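Long-range contact in Mgp-operon protein 3 (Mycoplasma pneumoniae, PDB 6RJ1), which is a surface adhesin thought to take part in attaching this human pathogen to sugar-bearing host receptors: residues V595-G607 against N631-D643. Residues are numbered along the deposited sequence; the frame is centred on the assembly and turned at random.
Sequences VENTAGLNGPING and NEEVQTTYPVKSD
A threonine plugged into a tight loop, Thr636 in loop 597-605, joins two irregular connections of the MgpC adhesin region. The loop starts with an Asx turn, in which Asn597 OD1 accepts from Ala599 N, and continues as a type II beta turn from Thr598 to Leu601, where Gly600 readily takes the positive phi. With OG1 anti to the backbone N (chi1 -179°), the hydroxyl of Thr636 is turned to Gly603. There OG1 lies 2.7 Å from Gly603 O. It also accepts a weak bond from Gly603 N (2.8 Å). Thr636 CG2 lies against the end of the turn, 3.8 Å from Leu601 N, and threonine suits the place by offering both a hydroxyl and a methyl. The Asn602 side chain crosses that of Thr636 at about a right angle, with CB 3.3 Å from Thr636 O and a weak ND2 bond to that same oxygen. Gly603, lacking a side chain, comes close enough for a CA-H...O contact with Thr637 O (3.2 Å). A water donates to Pro604 O, accepts from Thr637 N and also bonds Thr636 OG1, linking the two backbones. On one flank the branched, apolar Ile605 and Val634 suit a buried position, meeting CD1 to CG1 at 3.6 Å; on the other Pro604 and Pro639 approach through their CD atoms, and Pro639 rests on Trp579 and Leu577. Helix 503-511 backs the loop through Leu601. Consecutive Asx and type II turns thus shape one connection to hold Thr636 of the other.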
loop_
_atom_site.group_PDB
_atom_site.type_symbol
_atom_site.label_atom_id
_atom_site.label_comp_id
_atom_site.label_asym_id
_atom_site.label_seq_id
_atom_site.Cartn_x
_atom_site.Cartn_y
_atom_site.Cartn_z
ATOM N N VAL A 595 -14.619 -16.207 -5.271
ATOM C CA VAL A 595 -13.245 -15.785 -5.555
ATOM C C VAL A 595 -12.642 -16.561 -6.737
ATOM O O VAL A 595 -11.764 -16.034 -7.425
ATOM C CB VAL A 595 -12.317 -15.772 -4.310
ATOM C CG1 VAL A 595 -12.828 -14.782 -3.270
ATOM C CG2 VAL A 595 -12.145 -17.167 -3.705
ATOM N N GLU A 596 -13.128 -17.789 -6.991
ATOM C CA GLU A 596 -12.649 -18.596 -8.111
ATOM C C GLU A 596 -13.485 -18.372 -9.382
ATOM O O GLU A 596 -13.184 -18.984 -10.407
ATOM C CB GLU A 596 -12.547 -20.089 -7.744
ATOM C CG GLU A 596 -11.462 -20.400 -6.720
ATOM C CD GLU A 596 -11.220 -21.868 -6.412
ATOM O OE1 GLU A 596 -10.036 -22.276 -6.390
ATOM O OE2 GLU A 596 -12.205 -22.608 -6.181
ATOM N N ASN A 597 -14.513 -17.485 -9.332
ATOM C CA ASN A 597 -15.351 -17.156 -10.494
ATOM C C ASN A 597 -14.498 -16.611 -11.627
ATOM O O ASN A 597 -13.611 -15.797 -11.414
ATOM C CB ASN A 597 -16.480 -16.201 -10.136
ATOM C CG ASN A 597 -17.437 -15.960 -11.274
ATOM O OD1 ASN A 597 -17.344 -14.962 -11.978
ATOM N ND2 ASN A 597 -18.386 -16.860 -11.479
ATOM N N THR A 598 -14.745 -17.108 -12.825
ATOM C CA THR A 598 -13.981 -16.850 -14.045
ATOM C C THR A 598 -14.180 -15.420 -14.638
ATOM O O THR A 598 -13.336 -14.998 -15.426
ATOM C CB THR A 598 -14.304 -18.006 -14.993
ATOM O OG1 THR A 598 -13.219 -18.921 -14.935
ATOM C CG2 THR A 598 -14.625 -17.592 -16.425
ATOM N N ALA A 599 -15.230 -14.673 -14.238
ATOM C CA ALA A 599 -15.491 -13.332 -14.781
ATOM C C ALA A 599 -14.293 -12.386 -14.708
ATOM O O ALA A 599 -13.862 -11.994 -13.618
ATOM C CB ALA A 599 -16.715 -12.705 -14.131
ATOM N N GLY A 600 -13.739 -12.091 -15.884
ATOM C CA GLY A 600 -12.611 -11.183 -16.066
ATOM C C GLY A 600 -11.234 -11.771 -15.845
ATOM O O GLY A 600 -10.271 -11.016 -15.726
ATOM N N LEU A 601 -11.120 -13.117 -15.804
ATOM C CA LEU A 601 -9.865 -13.829 -15.572
ATOM C C LEU A 601 -8.764 -13.466 -16.552
ATOM O O LEU A 601 -7.650 -13.138 -16.126
ATOM C CB LEU A 601 -10.085 -15.359 -15.525
ATOM C CG LEU A 601 -8.863 -16.260 -15.241
ATOM C CD1 LEU A 601 -8.196 -15.919 -13.907
ATOM C CD2 LEU A 601 -9.248 -17.731 -15.280
ATOM N N ASN A 602 -9.075 -13.522 -17.857
ATOM C CA ASN A 602 -8.100 -13.256 -18.906
ATOM C C ASN A 602 -8.275 -11.909 -19.613
ATOM O O ASN A 602 -7.337 -11.450 -20.255
ATOM C CB ASN A 602 -8.097 -14.401 -19.913
ATOM C CG ASN A 602 -7.867 -15.757 -19.298
ATOM O OD1 ASN A 602 -6.804 -16.046 -18.712
ATOM N ND2 ASN A 602 -8.864 -16.620 -19.430
ATOM N N GLY A 603 -9.452 -11.298 -19.499
ATOM C CA GLY A 603 -9.747 -10.031 -20.155
ATOM C C GLY A 603 -11.050 -9.413 -19.703
ATOM O O GLY A 603 -11.702 -9.950 -18.803
ATOM N N PRO A 604 -11.469 -8.284 -20.317
ATOM C CA PRO A 604 -12.713 -7.619 -19.873
ATOM C C PRO A 604 -14.008 -8.424 -20.063
ATOM O O PRO A 604 -14.063 -9.340 -20.886
ATOM C CB PRO A 604 -12.732 -6.312 -20.679
ATOM C CG PRO A 604 -11.373 -6.152 -21.228
ATOM C CD PRO A 604 -10.808 -7.524 -21.393
ATOM N N ILE A 605 -15.046 -8.084 -19.274
ATOM C CA ILE A 605 -16.376 -8.708 -19.301
ATOM C C ILE A 605 -17.442 -7.772 -18.716
ATOM O O ILE A 605 -18.543 -7.678 -19.255
ATOM C CB ILE A 605 -16.401 -10.138 -18.647
ATOM C CG1 ILE A 605 -17.681 -10.930 -19.046
ATOM C CG2 ILE A 605 -16.188 -10.106 -17.116
ATOM C CD1 ILE A 605 -17.544 -12.417 -19.073
ATOM N N ASN A 606 -17.112 -7.098 -17.612
ATOM C CA ASN A 606 -18.014 -6.214 -16.887
ATOM C C ASN A 606 -18.195 -4.859 -17.548
ATOM O O ASN A 606 -17.293 -4.331 -18.199
ATOM C CB ASN A 606 -17.579 -6.073 -15.419
ATOM C CG ASN A 606 -17.597 -7.379 -14.657
ATOM O OD1 ASN A 606 -18.331 -8.317 -14.978
ATOM N ND2 ASN A 606 -16.784 -7.476 -13.629
ATOM N N GLY A 607 -19.389 -4.331 -17.358
ATOM C CA GLY A 607 -19.854 -3.056 -17.875
ATOM C C GLY A 607 -21.332 -2.934 -17.588
ATOM O O GLY A 607 -21.884 -3.783 -16.886
ATOM N N ASN A 631 -24.396 -24.204 -19.947
ATOM C CA ASN A 631 -23.425 -25.242 -19.577
ATOM C C ASN A 631 -22.031 -24.994 -20.162
ATOM O O ASN A 631 -21.064 -25.610 -19.710
ATOM C CB ASN A 631 -23.937 -26.628 -19.991
ATOM C CG ASN A 631 -24.148 -26.806 -21.470
ATOM O OD1 ASN A 631 -24.381 -25.845 -22.214
ATOM N ND2 ASN A 631 -24.081 -28.052 -21.926
ATOM N N GLU A 632 -21.940 -24.100 -21.161
ATOM C CA GLU A 632 -20.713 -23.756 -21.876
ATOM C C GLU A 632 -19.873 -22.721 -21.125
ATOM O O GLU A 632 -20.374 -22.032 -20.241
ATOM C CB GLU A 632 -21.036 -23.268 -23.302
ATOM C CG GLU A 632 -21.591 -24.346 -24.214
ATOM C CD GLU A 632 -22.181 -23.865 -25.523
ATOM O OE1 GLU A 632 -21.773 -22.789 -26.018
ATOM O OE2 GLU A 632 -23.056 -24.584 -26.060
ATOM N N GLU A 633 -18.592 -22.616 -21.500
ATOM C CA GLU A 633 -17.612 -21.710 -20.916
ATOM C C GLU A 633 -17.788 -20.274 -21.415
ATOM O O GLU A 633 -17.867 -20.049 -22.627
ATOM C CB GLU A 633 -16.198 -22.225 -21.247
ATOM C CG GLU A 633 -15.043 -21.413 -20.679
ATOM C CD GLU A 633 -13.664 -21.762 -21.214
ATOM O OE1 GLU A 633 -13.561 -22.633 -22.111
ATOM O OE2 GLU A 633 -12.683 -21.149 -20.738
ATOM N N VAL A 634 -17.827 -19.304 -20.485
ATOM C CA VAL A 634 -17.898 -17.883 -20.835
ATOM C C VAL A 634 -16.445 -17.434 -20.882
ATOM O O VAL A 634 -15.813 -17.216 -19.844
ATOM C CB VAL A 634 -18.774 -17.004 -19.898
ATOM C CG1 VAL A 634 -18.822 -15.564 -20.397
ATOM C CG2 VAL A 634 -20.186 -17.561 -19.776
ATOM N N GLN A 635 -15.904 -17.379 -22.096
ATOM C CA GLN A 635 -14.511 -17.053 -22.359
ATOM C C GLN A 635 -14.185 -15.587 -22.280
ATOM O O GLN A 635 -14.991 -14.721 -22.616
ATOM C CB GLN A 635 -14.061 -17.626 -23.702
ATOM C CG GLN A 635 -13.744 -19.107 -23.649
ATOM C CD GLN A 635 -13.328 -19.660 -24.983
ATOM O OE1 GLN A 635 -13.348 -18.980 -26.018
ATOM N NE2 GLN A 635 -12.944 -20.928 -24.984
ATOM N N THR A 636 -12.943 -15.342 -21.912
ATOM C CA THR A 636 -12.342 -14.037 -21.710
ATOM C C THR A 636 -10.910 -14.114 -22.272
ATOM O O THR A 636 -10.312 -15.190 -22.250
ATOM C CB THR A 636 -12.549 -13.625 -20.217
ATOM O OG1 THR A 636 -12.008 -12.342 -19.974
ATOM C CG2 THR A 636 -12.019 -14.658 -19.190
ATOM N N THR A 637 -10.410 -13.035 -22.892
ATOM C CA THR A 637 -9.058 -13.026 -23.477
ATOM C C THR A 637 -8.436 -11.639 -23.319
ATOM O O THR A 637 -9.171 -10.667 -23.196
ATOM C CB THR A 637 -9.046 -13.594 -24.934
ATOM O OG1 THR A 637 -7.736 -14.060 -25.269
ATOM C CG2 THR A 637 -9.524 -12.595 -25.988
ATOM N N TYR A 638 -7.099 -11.554 -23.326
ATOM C CA TYR A 638 -6.355 -10.295 -23.189
ATOM C C TYR A 638 -6.670 -9.311 -24.348
ATOM O O TYR A 638 -6.761 -9.750 -25.492
ATOM C CB TYR A 638 -4.829 -10.564 -23.083
ATOM C CG TYR A 638 -4.039 -9.373 -22.589
ATOM C CD1 TYR A 638 -3.872 -9.139 -21.231
ATOM C CD2 TYR A 638 -3.513 -8.445 -23.479
ATOM C CE1 TYR A 638 -3.204 -8.003 -20.768
ATOM C CE2 TYR A 638 -2.865 -7.294 -23.028
ATOM C CZ TYR A 638 -2.697 -7.086 -21.674
ATOM O OH TYR A 638 -2.022 -5.976 -21.237
ATOM N N PRO A 639 -6.812 -7.986 -24.065
ATOM C CA PRO A 639 -7.136 -7.019 -25.140
ATOM C C PRO A 639 -6.021 -6.706 -26.152
ATOM O O PRO A 639 -5.529 -5.575 -26.219
ATOM C CB PRO A 639 -7.554 -5.768 -24.362
ATOM C CG PRO A 639 -6.812 -5.863 -23.080
ATOM C CD PRO A 639 -6.795 -7.324 -22.745
ATOM N N VAL A 640 -5.648 -7.709 -26.964
ATOM C CA VAL A 640 -4.668 -7.636 -28.057
ATOM C C VAL A 640 -5.254 -8.449 -29.219
ATOM O O VAL A 640 -5.523 -9.648 -29.040
ATOM C CB VAL A 640 -3.244 -8.125 -27.653
ATOM C CG1 VAL A 640 -2.353 -8.347 -28.876
ATOM C CG2 VAL A 640 -2.578 -7.155 -26.686
ATOM N N LYS A 641 -5.474 -7.790 -30.394
ATOM C CA LYS A 641 -6.021 -8.410 -31.613
ATOM C C LYS A 641 -5.130 -9.574 -32.050
ATOM O O LYS A 641 -3.907 -9.440 -32.047
ATOM C CB LYS A 641 -6.161 -7.377 -32.745
ATOM C CG LYS A 641 -7.272 -7.722 -33.731
ATOM C CD LYS A 641 -7.151 -6.979 -35.059
ATOM C CE LYS A 641 -7.988 -5.727 -35.135
ATOM N NZ LYS A 641 -7.673 -4.942 -36.352
ATOM N N SER A 642 -5.746 -10.722 -32.387
ATOM C CA SER A 642 -5.075 -11.964 -32.797
ATOM C C SER A 642 -3.902 -11.770 -33.772
ATOM O O SER A 642 -2.838 -12.352 -33.548
ATOM C CB SER A 642 -6.083 -12.960 -33.366
ATOM O OG SER A 642 -5.813 -14.276 -32.908
ATOM N N ASP A 643 -4.083 -10.940 -34.831
ATOM C CA ASP A 643 -3.041 -10.662 -35.825
ATOM C C ASP A 643 -1.860 -9.849 -35.258
ATOM O O ASP A 643 -0.758 -9.924 -35.805
ATOM C CB ASP A 643 -3.636 -10.005 -37.090
ATOM C CG ASP A 643 -4.089 -8.555 -36.985
ATOM O OD1 ASP A 643 -4.108 -8.015 -35.859
ATOM O OD2 ASP A 643 -4.420 -7.960 -38.036
HETATM O O HOH W 1 -12.365 -10.780 -22.407
#